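Local coordinates for protein NAD-dependent dehydrogenase (Rhizobium meliloti, PDB 4Z0P) that reduces glyoxylate and hydroxypyruvate with NADPH as the electron donor, at residues E137-G149 / M162-I176. Sequence-based numbering, arbitrary orientation.
Sequences EAADVTVGIMGMG and MGFKVIGWSRSKRVI. With NDP (NADPH dihydro-nicotinamide-adenine-dinucleotide phosphate), chain H.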
loop_
_atom_site.group_PDB
_atom_site.type_symbol
_atom_site.label_atom_id
_atom_site.label_comp_id
_atom_site.label_asym_id
_atom_site.label_seq_id
_atom_site.Cartn_x
_atom_site.Cartn_y
_atom_site.Cartn_z
ATOM N N GLU A 137 7.128 7.502 9.904
ATOM C CA GLU A 137 6.599 6.153 9.820
ATOM C C GLU A 137 5.074 6.244 9.927
ATOM O O GLU A 137 4.509 7.290 10.326
ATOM C CB GLU A 137 7.185 5.236 10.902
ATOM C CG GLU A 137 6.824 5.601 12.331
ATOM C CD GLU A 137 7.299 4.587 13.360
ATOM O OE1 GLU A 137 6.915 3.411 13.273
ATOM O OE2 GLU A 137 8.029 4.994 14.285
ATOM N N ALA A 138 4.396 5.152 9.593
ATOM C CA ALA A 138 2.930 5.150 9.645
ATOM C C ALA A 138 2.357 5.561 10.994
ATOM O O ALA A 138 1.355 6.283 11.067
ATOM C CB ALA A 138 2.393 3.791 9.241
ATOM N N ALA A 139 3.011 5.128 12.077
ATOM C CA ALA A 139 2.550 5.434 13.431
ATOM C C ALA A 139 2.540 6.935 13.764
ATOM O O ALA A 139 1.867 7.364 14.696
ATOM C CB ALA A 139 3.367 4.666 14.471
ATOM N N ASP A 140 3.257 7.728 12.986
ATOM C CA ASP A 140 3.274 9.202 13.113
ATOM C C ASP A 140 2.045 9.885 12.499
ATOM O O ASP A 140 1.879 11.095 12.668
ATOM C CB ASP A 140 4.517 9.778 12.422
ATOM C CG ASP A 140 5.826 9.308 13.047
ATOM O OD1 ASP A 140 5.878 9.123 14.289
ATOM O OD2 ASP A 140 6.827 9.146 12.286
ATOM N N VAL A 141 1.215 9.126 11.783
ATOM C CA VAL A 141 0.037 9.638 11.052
ATOM C C VAL A 141 -1.224 9.021 11.634
ATOM O O VAL A 141 -1.310 7.803 11.831
ATOM C CB VAL A 141 0.141 9.298 9.560
ATOM C CG1 VAL A 141 -1.169 9.594 8.784
ATOM C CG2 VAL A 141 1.314 10.061 8.960
ATOM N N THR A 142 -2.211 9.875 11.883
ATOM C CA THR A 142 -3.541 9.410 12.269
ATOM C C THR A 142 -4.442 9.418 11.043
ATOM O O THR A 142 -4.665 10.474 10.419
ATOM C CB THR A 142 -4.146 10.270 13.390
ATOM O OG1 THR A 142 -3.344 10.118 14.577
ATOM C CG2 THR A 142 -5.550 9.799 13.699
ATOM N N VAL A 143 -4.923 8.237 10.687
ATOM C CA VAL A 143 -5.933 8.083 9.625
ATOM C C VAL A 143 -7.288 8.075 10.300
ATOM O O VAL A 143 -7.530 7.289 11.231
ATOM C CB VAL A 143 -5.752 6.791 8.816
ATOM C CG1 VAL A 143 -6.802 6.699 7.707
ATOM C CG2 VAL A 143 -4.339 6.704 8.235
ATOM N N GLY A 144 -8.165 8.947 9.840
ATOM C CA GLY A 144 -9.509 9.039 10.387
ATOM C C GLY A 144 -10.485 8.619 9.312
ATOM O O GLY A 144 -10.496 9.221 8.247
ATOM N N ILE A 145 -11.303 7.605 9.589
ATOM C CA ILE A 145 -12.235 7.077 8.602
ATOM C C ILE A 145 -13.648 7.476 8.960
ATOM O O ILE A 145 -14.110 7.185 10.069
ATOM C CB ILE A 145 -12.143 5.542 8.506
ATOM C CG1 ILE A 145 -10.722 5.131 8.088
ATOM C CG2 ILE A 145 -13.164 5.024 7.494
ATOM C CD1 ILE A 145 -10.431 3.676 8.324
ATOM N N MET A 146 -14.309 8.194 8.038
ATOM C CA MET A 146 -15.730 8.516 8.157
ATOM C C MET A 146 -16.532 7.431 7.429
ATOM O O MET A 146 -16.436 7.287 6.206
ATOM C CB MET A 146 -16.035 9.903 7.626
ATOM C CG MET A 146 -15.507 10.998 8.534
ATOM S SD MET A 146 -15.608 12.681 7.931
ATOM C CE MET A 146 -17.355 12.934 7.879
ATOM N N GLY A 147 -17.334 6.696 8.212
ATOM C CA GLY A 147 -18.066 5.508 7.760
ATOM C C GLY A 147 -17.427 4.266 8.329
ATOM O O GLY A 147 -16.351 3.875 7.889
ATOM N N MET A 148 -18.062 3.670 9.329
ATOM C CA MET A 148 -17.539 2.520 10.081
ATOM C C MET A 148 -18.401 1.292 9.826
ATOM O O MET A 148 -18.794 0.589 10.763
ATOM C CB MET A 148 -17.550 2.835 11.584
ATOM C CG MET A 148 -16.411 3.711 12.048
ATOM S SD MET A 148 -14.893 2.749 12.135
ATOM C CE MET A 148 -14.109 3.176 10.586
ATOM N N GLY A 149 -18.714 1.051 8.564
ATOM C CA GLY A 149 -19.512 -0.081 8.177
ATOM C C GLY A 149 -18.637 -1.225 7.715
ATOM O O GLY A 149 -17.498 -1.389 8.177
ATOM N N MET A 162 -0.787 -2.261 9.686
ATOM C CA MET A 162 0.392 -1.757 8.976
ATOM C C MET A 162 1.131 -0.661 9.733
ATOM O O MET A 162 2.196 -0.223 9.290
ATOM C CB MET A 162 0.001 -1.269 7.586
ATOM C CG MET A 162 -0.167 -2.391 6.565
ATOM S SD MET A 162 1.342 -3.276 6.220
ATOM C CE MET A 162 2.355 -1.961 5.521
ATOM N N GLY A 163 0.567 -0.211 10.851
ATOM C CA GLY A 163 1.233 0.707 11.775
ATOM C C GLY A 163 0.580 2.076 11.918
ATOM O O GLY A 163 0.972 2.840 12.794
ATOM N N PHE A 164 -0.393 2.427 11.066
ATOM C CA PHE A 164 -1.067 3.709 11.221
ATOM C C PHE A 164 -1.818 3.796 12.541
ATOM O O PHE A 164 -2.309 2.796 13.068
ATOM C CB PHE A 164 -2.062 3.961 10.086
ATOM C CG PHE A 164 -1.418 4.228 8.747
ATOM C CD1 PHE A 164 -0.967 5.498 8.438
ATOM C CD2 PHE A 164 -1.295 3.216 7.794
ATOM C CE1 PHE A 164 -0.360 5.765 7.217
ATOM C CE2 PHE A 164 -0.693 3.482 6.564
ATOM C CZ PHE A 164 -0.233 4.755 6.273
ATOM N N LYS A 165 -1.890 5.005 13.089
ATOM C CA LYS A 165 -2.876 5.288 14.127
ATOM C C LYS A 165 -4.190 5.457 13.410
ATOM O O LYS A 165 -4.259 6.202 12.431
ATOM C CB LYS A 165 -2.485 6.553 14.902
ATOM C CG LYS A 165 -3.481 6.955 15.975
ATOM C CD LYS A 165 -3.230 6.236 17.293
ATOM C CE LYS A 165 -4.243 6.658 18.344
ATOM N NZ LYS A 165 -5.615 6.202 18.003
ATOM N N VAL A 166 -5.242 4.822 13.897
ATOM C CA VAL A 166 -6.523 4.857 13.193
ATOM C C VAL A 166 -7.629 5.195 14.150
ATOM O O VAL A 166 -7.713 4.624 15.236
ATOM C CB VAL A 166 -6.831 3.503 12.504
ATOM C CG1 VAL A 166 -8.119 3.617 11.711
ATOM C CG2 VAL A 166 -5.700 3.075 11.585
ATOM N N ILE A 167 -8.486 6.110 13.728
ATOM C CA ILE A 167 -9.718 6.402 14.440
ATOM C C ILE A 167 -10.875 6.398 13.441
ATOM O O ILE A 167 -10.672 6.606 12.254
ATOM C CB ILE A 167 -9.647 7.750 15.204
ATOM C CG1 ILE A 167 -9.368 8.937 14.254
ATOM C CG2 ILE A 167 -8.585 7.670 16.281
ATOM C CD1 ILE A 167 -9.282 10.291 14.927
ATOM N N GLY A 168 -12.087 6.235 13.962
ATOM C CA GLY A 168 -13.281 6.124 13.119
ATOM C C GLY A 168 -14.427 6.995 13.588
ATOM O O GLY A 168 -14.530 7.313 14.771
ATOM N N TRP A 169 -15.296 7.343 12.638
ATOM C CA TRP A 169 -16.492 8.130 12.925
ATOM C C TRP A 169 -17.672 7.576 12.157
ATOM O O TRP A 169 -17.552 7.191 10.993
ATOM C CB TRP A 169 -16.253 9.593 12.557
ATOM C CG TRP A 169 -17.430 10.489 12.748
ATOM C CD1 TRP A 169 -17.779 11.157 13.891
ATOM C CD2 TRP A 169 -18.423 10.838 11.768
ATOM N NE1 TRP A 169 -18.917 11.907 13.679
ATOM C CE2 TRP A 169 -19.340 11.709 12.391
ATOM C CE3 TRP A 169 -18.630 10.493 10.429
ATOM C CZ2 TRP A 169 -20.432 12.280 11.700
ATOM C CZ3 TRP A 169 -19.723 11.038 9.751
ATOM C CH2 TRP A 169 -20.613 11.914 10.388
ATOM N N SER A 170 -18.827 7.541 12.824
ATOM C CA SER A 170 -20.089 7.204 12.150
ATOM C C SER A 170 -21.209 7.732 13.011
ATOM O O SER A 170 -20.954 8.350 14.050
ATOM C CB SER A 170 -20.198 5.693 11.902
ATOM O OG SER A 170 -20.088 4.969 13.118
ATOM N N ARG A 171 -22.445 7.494 12.604
ATOM C CA ARG A 171 -23.573 8.093 13.327
ATOM C C ARG A 171 -23.670 7.544 14.735
ATOM O O ARG A 171 -23.748 8.309 15.707
ATOM C CB ARG A 171 -24.871 7.894 12.548
ATOM C CG ARG A 171 -26.071 8.569 13.201
ATOM C CD ARG A 171 -27.045 9.128 12.177
ATOM N NE ARG A 171 -27.390 8.147 11.156
ATOM C CZ ARG A 171 -28.097 8.415 10.061
ATOM N NH1 ARG A 171 -28.567 9.644 9.816
ATOM N NH2 ARG A 171 -28.344 7.435 9.199
ATOM N N SER A 172 -23.685 6.221 14.844
ATOM C CA SER A 172 -23.601 5.561 16.143
ATOM C C SER A 172 -22.151 5.162 16.380
ATOM O O SER A 172 -21.386 4.978 15.432
ATOM C CB SER A 172 -24.530 4.338 16.201
ATOM O OG SER A 172 -24.414 3.526 15.039
ATOM N N LYS A 173 -21.774 5.034 17.647
ATOM C CA LYS A 173 -20.423 4.601 18.028
ATOM C C LYS A 173 -20.276 3.083 17.857
ATOM O O LYS A 173 -21.122 2.325 18.311
ATOM C CB LYS A 173 -20.120 4.994 19.477
ATOM C CG LYS A 173 -18.639 5.009 19.817
ATOM C CD LYS A 173 -18.371 5.664 21.165
ATOM C CE LYS A 173 -18.389 7.184 21.079
ATOM N NZ LYS A 173 -18.313 7.831 22.419
ATOM N N ARG A 174 -19.196 2.657 17.202
ATOM C CA ARG A 174 -18.924 1.241 16.936
ATOM C C ARG A 174 -17.768 0.775 17.815
ATOM O O ARG A 174 -16.822 1.524 18.033
ATOM C CB ARG A 174 -18.537 1.059 15.465
ATOM C CG ARG A 174 -19.615 1.443 14.455
ATOM C CD ARG A 174 -20.580 0.301 14.148
ATOM N NE ARG A 174 -21.216 0.473 12.837
ATOM C CZ ARG A 174 -21.848 -0.486 12.149
ATOM N NH1 ARG A 174 -22.381 -0.202 10.957
ATOM N NH2 ARG A 174 -21.954 -1.731 12.625
ATOM N N VAL A 175 -17.832 -0.461 18.301
ATOM C CA VAL A 175 -16.788 -1.029 19.164
ATOM C C VAL A 175 -15.829 -1.883 18.327
ATOM O O VAL A 175 -16.204 -2.941 17.841
ATOM C CB VAL A 175 -17.400 -1.863 20.309
ATOM C CG1 VAL A 175 -16.314 -2.356 21.258
ATOM C CG2 VAL A 175 -18.422 -1.034 21.078
ATOM N N ILE A 176 -14.593 -1.407 18.157
ATOM C CA ILE A 176 -13.601 -2.048 17.288
ATOM C C ILE A 176 -12.254 -2.079 17.998
ATOM O O ILE A 176 -11.729 -1.024 18.353
ATOM C CB ILE A 176 -13.453 -1.260 15.967
ATOM C CG1 ILE A 176 -14.800 -1.187 15.248
ATOM C CG2 ILE A 176 -12.409 -1.895 15.046
ATOM C CD1 ILE A 176 -14.864 -0.112 14.210
HETATM P PA NDP H . -22.255 0.201 5.333
HETATM O O1A NDP H . -23.758 0.423 5.271
HETATM O O2A NDP H . -21.772 -1.099 5.883
HETATM O O5B NDP H . -21.670 1.378 6.217
HETATM C C5B NDP H . -22.081 2.725 6.114
HETATM C C4B NDP H . -21.492 3.483 7.272
HETATM O O4B NDP H . -21.776 4.863 7.055
HETATM C C3B NDP H . -22.092 3.122 8.629
HETATM O O3B NDP H . -21.047 3.180 9.593
HETATM C C2B NDP H . -23.099 4.227 8.862
HETATM O O2B NDP H . -23.364 4.518 10.221
HETATM C C1B NDP H . -22.363 5.382 8.236
HETATM N N9A NDP H . -23.300 6.479 7.943
HETATM C C8A NDP H . -24.310 6.542 7.052
HETATM N N7A NDP H . -24.950 7.689 7.058
HETATM C C5A NDP H . -24.308 8.418 8.019
HETATM C C6A NDP H . -24.508 9.713 8.536
HETATM N N6A NDP H . -25.474 10.542 8.075
HETATM N N1A NDP H . -23.677 10.153 9.521
HETATM C C2A NDP H . -22.719 9.330 9.974
HETATM N N3A NDP H . -22.445 8.086 9.571
HETATM C C4A NDP H . -23.277 7.689 8.573
HETATM O O3 NDP H . -21.748 0.493 3.827
HETATM P PN NDP H . -20.377 -0.139 3.233
HETATM O O1N NDP H . -19.256 0.059 4.198
HETATM O O2N NDP H . -20.629 -1.499 2.687
HETATM O O5D NDP H . -20.243 0.802 1.955
HETATM C C5D NDP H . -20.050 2.190 2.137
HETATM C C4D NDP H . -20.177 2.928 0.813
HETATM O O4D NDP H . -19.002 2.741 0.021
HETATM C C3D NDP H . -21.288 2.471 -0.122
HETATM O O3D NDP H . -22.558 3.021 0.284
HETATM C C2D NDP H . -20.871 2.956 -1.496
HETATM O O2D NDP H . -21.402 4.269 -1.751
HETATM C C1D NDP H . -19.334 3.055 -1.322
HETATM N N1N NDP H . -18.602 2.156 -2.217
HETATM C C2N NDP H . -17.748 2.658 -3.192
HETATM C C3N NDP H . -17.043 1.838 -4.021
HETATM C C7N NDP H . -16.001 2.339 -4.977
HETATM O O7N NDP H . -15.615 1.565 -5.875
HETATM N N7N NDP H . -15.539 3.566 -4.867
HETATM C C4N NDP H . -17.237 0.370 -3.926
HETATM C C5N NDP H . -18.181 -0.076 -2.872
HETATM C C6N NDP H . -18.791 0.774 -2.067
HETATM P P2B NDP H . -24.260 3.531 11.125
HETATM O O1X NDP H . -23.364 2.342 11.358
HETATM O O2X NDP H . -24.479 4.370 12.371
HETATM O O3X NDP H . -25.490 3.230 10.353
#
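The first beta-alpha-beta unit of a Rossmann fold is exemplified where Val143 and Ile145 pair with Val166 and Gly168, in parallel strands 142-146 and 165-169 linked by helix 150-161. Six backbone hydrogen bonds form the ladder, from Lys165 N to Val141 O (3.1 Å) up to Gly147 N to Trp169 O (2.8 Å). At its start, Ala138 CB sits almost centrally over one face of the Phe164 ring, 3.7 Å from the centroid, a CH-pi contact. Val141 CB meets the edge of that ring, and Val143 CG2 comes within 3.6 Å of Phe164 CD1. With an alanine in place of Phe164, a gap would probably open beneath Ala138 and Val143 CG2 would lose its contact with the ring. At the other end, the bend of Met146 at chi3 (66°) brings CE to 3.6 Å from Trp169 CZ3, while SD lies obliquely beside the six-membered ring, 5.2 Å from its centroid, a Met-aromatic contact; Trp169 CH2 approaches adenine C2A of NADPH. Beyond the strands, Ser172 OG donates to O2X of the 2'-phosphate (2.8 Å), while Arg174 NH1 reaches O1X through a weak bond. Gly149 CA lies 3.3 Å from O5B of NADPH, where a side chain would clash. Hydroxyl and guanidinium groups meeting the 2'-phosphate are consistent with a preference for NADPH over NADH.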